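Local coordinates for protein coenzyme A transferase (Yersinia pestis, PDB 3QLI) that probably transfers coenzyme A between acyl-CoA thioesters and carboxylic acids such as acetate, at residues M184-Q188 with L306-P310; G289-T294 with A311-V317. One frame throughout, in Å; residues are numbered along the deposited sequence.

Interaction 1. Residues M184-Q188 with L306-P310; sequences MPRVQ and LNDHP
With CG of N307 swung anti to its own backbone nitrogen (chi1 -168°), OD1 is carried across to the backbone of R186. There it meets an extended loop running past a type II beta turn, L306 to H309, which follows helix 300-306. R186 N donates to N307 OD1 at 2.8 Å in a nearly straight bond (175° at the hydrogen). The carbonyl of the same residue is used as well: D308 N reaches R186 O at 2.8 Å, so both polar backbone atoms of R186 are gripped, one by a side chain and one by the turn's own backbone. Within the turn, H309 N bonds to L306 O.

Beneath this polar layer, CB of L306 settles against CB of P185 and CG2 of V187, whose side chain lies beside that of L306 and points the same way. On the outer side, the aliphatic part of R186 runs alongside D308, with CD 3.5 Å from OD1. Guanidinium and carboxylate planes differ by 18°, but NH1 of R186 remains 4.4 Å from OD2 of D308, too far for a salt bridge; any attraction is probably diffuse.

The contact joins a loop of the N-terminal family region to the C-terminal one, and water finishes it. One molecule lies between Q188 NE2 and D308 OD1, though its approach to OD1 is so short that the bond is doubtful. Another accepts from Q188 N and donates to H309 O, its oxygen 2.8 Å from each of these two atoms.

Interaction 2. Residues G289-T294 with A311-V317; sequences GRSVFT and AIFSRPV
Backbone hydrogen bonds define the pair S291 to F293 and I312 to S314 as a short, weakly bonded parallel strand pair, its segments inclined at 26°. Both backbone polar atoms of S291 bond to 311-317: its N donates to A311 O at 2.8 Å, and its O receives F313 N at the same length. Farther along, R315 N donates to F293 O at 2.9 Å. CA-H...O contacts fill in between, among them V292 CA to F313 O at 3.4 Å.

Stacking dominates the face carrying F313. R290 extends alongside this ring and lays its guanidinium flat over it, planes 7° apart and CZ 4.1 Å from the ring centroid, a cation-pi pair. On the face of F293, CB of S314 sits above the phenyl ring in a CH-pi contact, while CG2 of I312 approaches CE2 obliquely.

Polar side chains close the ends. OG1 of T294, anti to the backbone nitrogen (chi1 -152°), donates to R315 O at 2.7 Å in the carbonyl plane, just before helix 317-320. A water links S291 OG to A311 O, and N281 also bonds that hydroxyl.

R290 NH2 and R315 NH1 come within 3.6 Å because both form salt bridges with OD1 of D287, which probably helps hold the R290 guanidinium over F313.

The two contacts share one continuous run of chain: the turn of interaction 1 leads directly into the strand 312-314 of interaction 2. They touch across space as well, since Q188 O probably accepts a hydrogen bond from S314 N at 3.0 Å, and V187 packs against the F293 ring. Interaction 1 lies nearer the surface, where two direct bonds and bridging waters fasten an irregular loop to a turn. Interaction 2 is more buried, relying on parallel strand bonding, aromatic packing and a cation-pi stack, and its T294 end approaches E264, seen covalently joined to CoA in this protein, though not in this chain. The strand pair therefore lies between the outer contact and the neighbourhood of E264.

Interaction 1. Residues M184-Q188 with L306-P310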
# COMPACT_ATOMS: atom_id res chain seq x y z
N MET A 184 32.67 -13.27 -6.08
CA MET A 184 31.64 -12.59 -5.28
C MET A 184 32.31 -11.53 -4.40
O MET A 184 33.16 -11.85 -3.59
CB MET A 184 30.87 -13.59 -4.41
CG MET A 184 29.75 -12.93 -3.59
SD MET A 184 28.44 -12.20 -4.59
CE MET A 184 27.47 -13.65 -5.01
N PRO A 185 31.93 -10.26 -4.57
CA PRO A 185 32.57 -9.22 -3.75
C PRO A 185 32.27 -9.36 -2.25
O PRO A 185 31.19 -9.83 -1.86
CB PRO A 185 31.96 -7.92 -4.29
CG PRO A 185 30.64 -8.36 -4.91
CD PRO A 185 30.97 -9.69 -5.53
N ARG A 186 33.24 -8.96 -1.43
CA ARG A 186 33.07 -8.89 0.01
C ARG A 186 32.41 -7.56 0.34
O ARG A 186 33.07 -6.52 0.37
CB ARG A 186 34.42 -9.01 0.71
CG ARG A 186 34.34 -9.06 2.23
CD ARG A 186 35.71 -9.24 2.86
NE ARG A 186 36.18 -10.62 2.83
CZ ARG A 186 36.79 -11.21 1.80
NH1 ARG A 186 36.99 -10.54 0.67
NH2 ARG A 186 37.19 -12.48 1.89
N VAL A 187 31.10 -7.61 0.57
CA VAL A 187 30.32 -6.39 0.76
C VAL A 187 30.00 -6.16 2.22
O VAL A 187 29.64 -7.10 2.92
CB VAL A 187 29.02 -6.47 -0.06
CG1 VAL A 187 28.08 -5.33 0.30
CG2 VAL A 187 29.36 -6.47 -1.56
N GLN A 188 30.15 -4.92 2.69
CA GLN A 188 29.79 -4.59 4.07
C GLN A 188 28.30 -4.30 4.14
O GLN A 188 27.71 -3.71 3.22
CB GLN A 188 30.57 -3.36 4.55
CG GLN A 188 32.08 -3.60 4.63
CD GLN A 188 32.88 -2.32 4.87
OE1 GLN A 188 32.33 -1.28 5.22
NE2 GLN A 188 34.20 -2.41 4.66
N LEU A 306 32.33 -3.17 -5.88
CA LEU A 306 31.67 -3.27 -4.58
C LEU A 306 32.58 -3.87 -3.53
O LEU A 306 32.36 -3.70 -2.34
CB LEU A 306 30.40 -4.12 -4.66
CG LEU A 306 29.44 -3.75 -5.78
CD1 LEU A 306 28.23 -4.69 -5.73
CD2 LEU A 306 29.02 -2.29 -5.66
N ASN A 307 33.61 -4.58 -3.98
CA ASN A 307 34.45 -5.32 -3.05
C ASN A 307 35.12 -4.42 -2.01
O ASN A 307 35.90 -3.55 -2.35
CB ASN A 307 35.50 -6.12 -3.84
CG ASN A 307 36.23 -7.12 -2.97
OD1 ASN A 307 35.64 -8.09 -2.48
ND2 ASN A 307 37.54 -6.90 -2.78
N ASP A 308 34.78 -4.63 -0.74
CA ASP A 308 35.44 -3.92 0.36
C ASP A 308 35.29 -2.41 0.29
O ASP A 308 36.17 -1.68 0.74
CB ASP A 308 36.94 -4.24 0.37
CG ASP A 308 37.24 -5.62 0.90
OD1 ASP A 308 36.61 -6.02 1.90
OD2 ASP A 308 38.09 -6.31 0.31
N HIS A 309 34.19 -1.95 -0.29
CA HIS A 309 33.94 -0.52 -0.40
C HIS A 309 33.36 -0.02 0.91
O HIS A 309 32.29 -0.49 1.32
CB HIS A 309 32.93 -0.26 -1.51
CG HIS A 309 32.96 1.15 -2.02
ND1 HIS A 309 32.83 2.24 -1.18
CD2 HIS A 309 33.11 1.64 -3.27
CE1 HIS A 309 32.91 3.34 -1.90
NE2 HIS A 309 33.07 3.01 -3.17
N PRO A 310 34.03 0.95 1.56
CA PRO A 310 33.61 1.39 2.90
C PRO A 310 32.43 2.35 2.88
O PRO A 310 31.91 2.70 3.95
CB PRO A 310 34.85 2.14 3.43
CG PRO A 310 35.95 1.92 2.42
CD PRO A 310 35.29 1.57 1.14
O HOH W 1 30.86 -2.85 0.91
O HOH W 2 35.33 -5.11 3.81

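Interaction 2. Residues G289-T294 with A311-V317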
# COMPACT_ATOMS: atom_id res chain seq x y z
N GLY A 289 26.49 9.07 4.89
CA GLY A 289 27.81 8.73 4.42
C GLY A 289 27.90 7.41 3.65
O GLY A 289 28.95 7.08 3.11
N ARG A 290 26.82 6.65 3.60
CA ARG A 290 26.89 5.34 2.93
C ARG A 290 25.72 5.10 1.99
O ARG A 290 24.59 5.51 2.27
CB ARG A 290 27.05 4.20 3.95
CG ARG A 290 25.86 3.97 4.84
CD ARG A 290 26.20 3.12 6.06
NE ARG A 290 25.04 3.03 6.96
CZ ARG A 290 25.09 2.56 8.20
NH1 ARG A 290 26.23 2.11 8.71
NH2 ARG A 290 23.98 2.53 8.93
N SER A 291 26.00 4.47 0.85
CA SER A 291 24.97 4.15 -0.13
C SER A 291 24.32 2.83 0.29
O SER A 291 25.00 1.82 0.44
CB SER A 291 25.57 4.00 -1.53
OG SER A 291 26.08 5.24 -2.01
N VAL A 292 23.01 2.87 0.49
CA VAL A 292 22.26 1.70 0.98
C VAL A 292 21.50 1.03 -0.15
O VAL A 292 20.89 1.72 -0.99
CB VAL A 292 21.28 2.11 2.11
CG1 VAL A 292 20.30 1.00 2.42
CG2 VAL A 292 22.07 2.49 3.37
N PHE A 293 21.54 -0.31 -0.19
CA PHE A 293 20.82 -1.11 -1.19
C PHE A 293 20.49 -2.47 -0.58
O PHE A 293 21.06 -2.84 0.45
CB PHE A 293 21.67 -1.30 -2.46
CG PHE A 293 22.85 -2.24 -2.27
CD1 PHE A 293 22.80 -3.55 -2.75
CD2 PHE A 293 23.99 -1.82 -1.59
CE1 PHE A 293 23.87 -4.42 -2.57
CE2 PHE A 293 25.08 -2.68 -1.41
CZ PHE A 293 25.02 -3.98 -1.90
N THR A 294 19.56 -3.20 -1.18
CA THR A 294 19.22 -4.52 -0.65
C THR A 294 19.68 -5.70 -1.53
O THR A 294 19.95 -6.78 -1.01
CB THR A 294 17.72 -4.65 -0.26
OG1 THR A 294 17.58 -5.61 0.78
CG2 THR A 294 16.84 -5.05 -1.46
N ALA A 311 32.01 2.78 1.69
CA ALA A 311 30.89 3.71 1.58
C ALA A 311 29.66 3.09 0.91
O ALA A 311 28.75 3.81 0.51
CB ALA A 311 31.30 5.00 0.85
N ILE A 312 29.66 1.77 0.77
CA ILE A 312 28.49 1.07 0.26
C ILE A 312 28.08 0.08 1.35
O ILE A 312 28.92 -0.62 1.91
CB ILE A 312 28.78 0.36 -1.10
CG1 ILE A 312 29.14 1.39 -2.17
CG2 ILE A 312 27.58 -0.47 -1.58
CD1 ILE A 312 29.64 0.79 -3.48
N PHE A 313 26.79 0.05 1.67
CA PHE A 313 26.35 -0.72 2.84
C PHE A 313 25.02 -1.40 2.55
O PHE A 313 23.99 -0.73 2.52
CB PHE A 313 26.23 0.22 4.05
CG PHE A 313 26.12 -0.49 5.37
CD1 PHE A 313 27.24 -1.05 5.96
CD2 PHE A 313 24.92 -0.55 6.05
CE1 PHE A 313 27.15 -1.69 7.19
CE2 PHE A 313 24.82 -1.17 7.27
CZ PHE A 313 25.94 -1.75 7.85
N SER A 314 25.02 -2.71 2.35
CA SER A 314 23.77 -3.40 2.09
C SER A 314 22.95 -3.54 3.37
O SER A 314 23.50 -3.68 4.48
CB SER A 314 24.00 -4.77 1.45
OG SER A 314 24.58 -5.65 2.39
N ARG A 315 21.63 -3.48 3.23
CA ARG A 315 20.74 -3.72 4.35
C ARG A 315 19.56 -4.60 3.93
O ARG A 315 19.24 -4.68 2.74
CB ARG A 315 20.30 -2.39 4.97
CG ARG A 315 21.50 -1.56 5.46
CD ARG A 315 21.11 -0.44 6.43
NE ARG A 315 20.52 -0.96 7.65
CZ ARG A 315 20.32 -0.24 8.76
NH1 ARG A 315 20.67 1.03 8.79
NH2 ARG A 315 19.77 -0.81 9.84
N PRO A 316 18.93 -5.28 4.88
CA PRO A 316 17.84 -6.21 4.54
C PRO A 316 16.62 -5.51 3.97
O PRO A 316 16.41 -4.33 4.25
CB PRO A 316 17.49 -6.87 5.88
CG PRO A 316 18.12 -6.01 6.94
CD PRO A 316 19.33 -5.39 6.30
N VAL A 317 15.81 -6.25 3.21
CA VAL A 317 14.73 -5.62 2.45
C VAL A 317 13.63 -5.06 3.35
O VAL A 317 12.98 -4.08 2.99
CB VAL A 317 14.16 -6.58 1.38
CG1 VAL A 317 13.53 -7.82 2.06
CG2 VAL A 317 13.17 -5.85 0.48
O HOH W 3 28.65 5.49 -1.65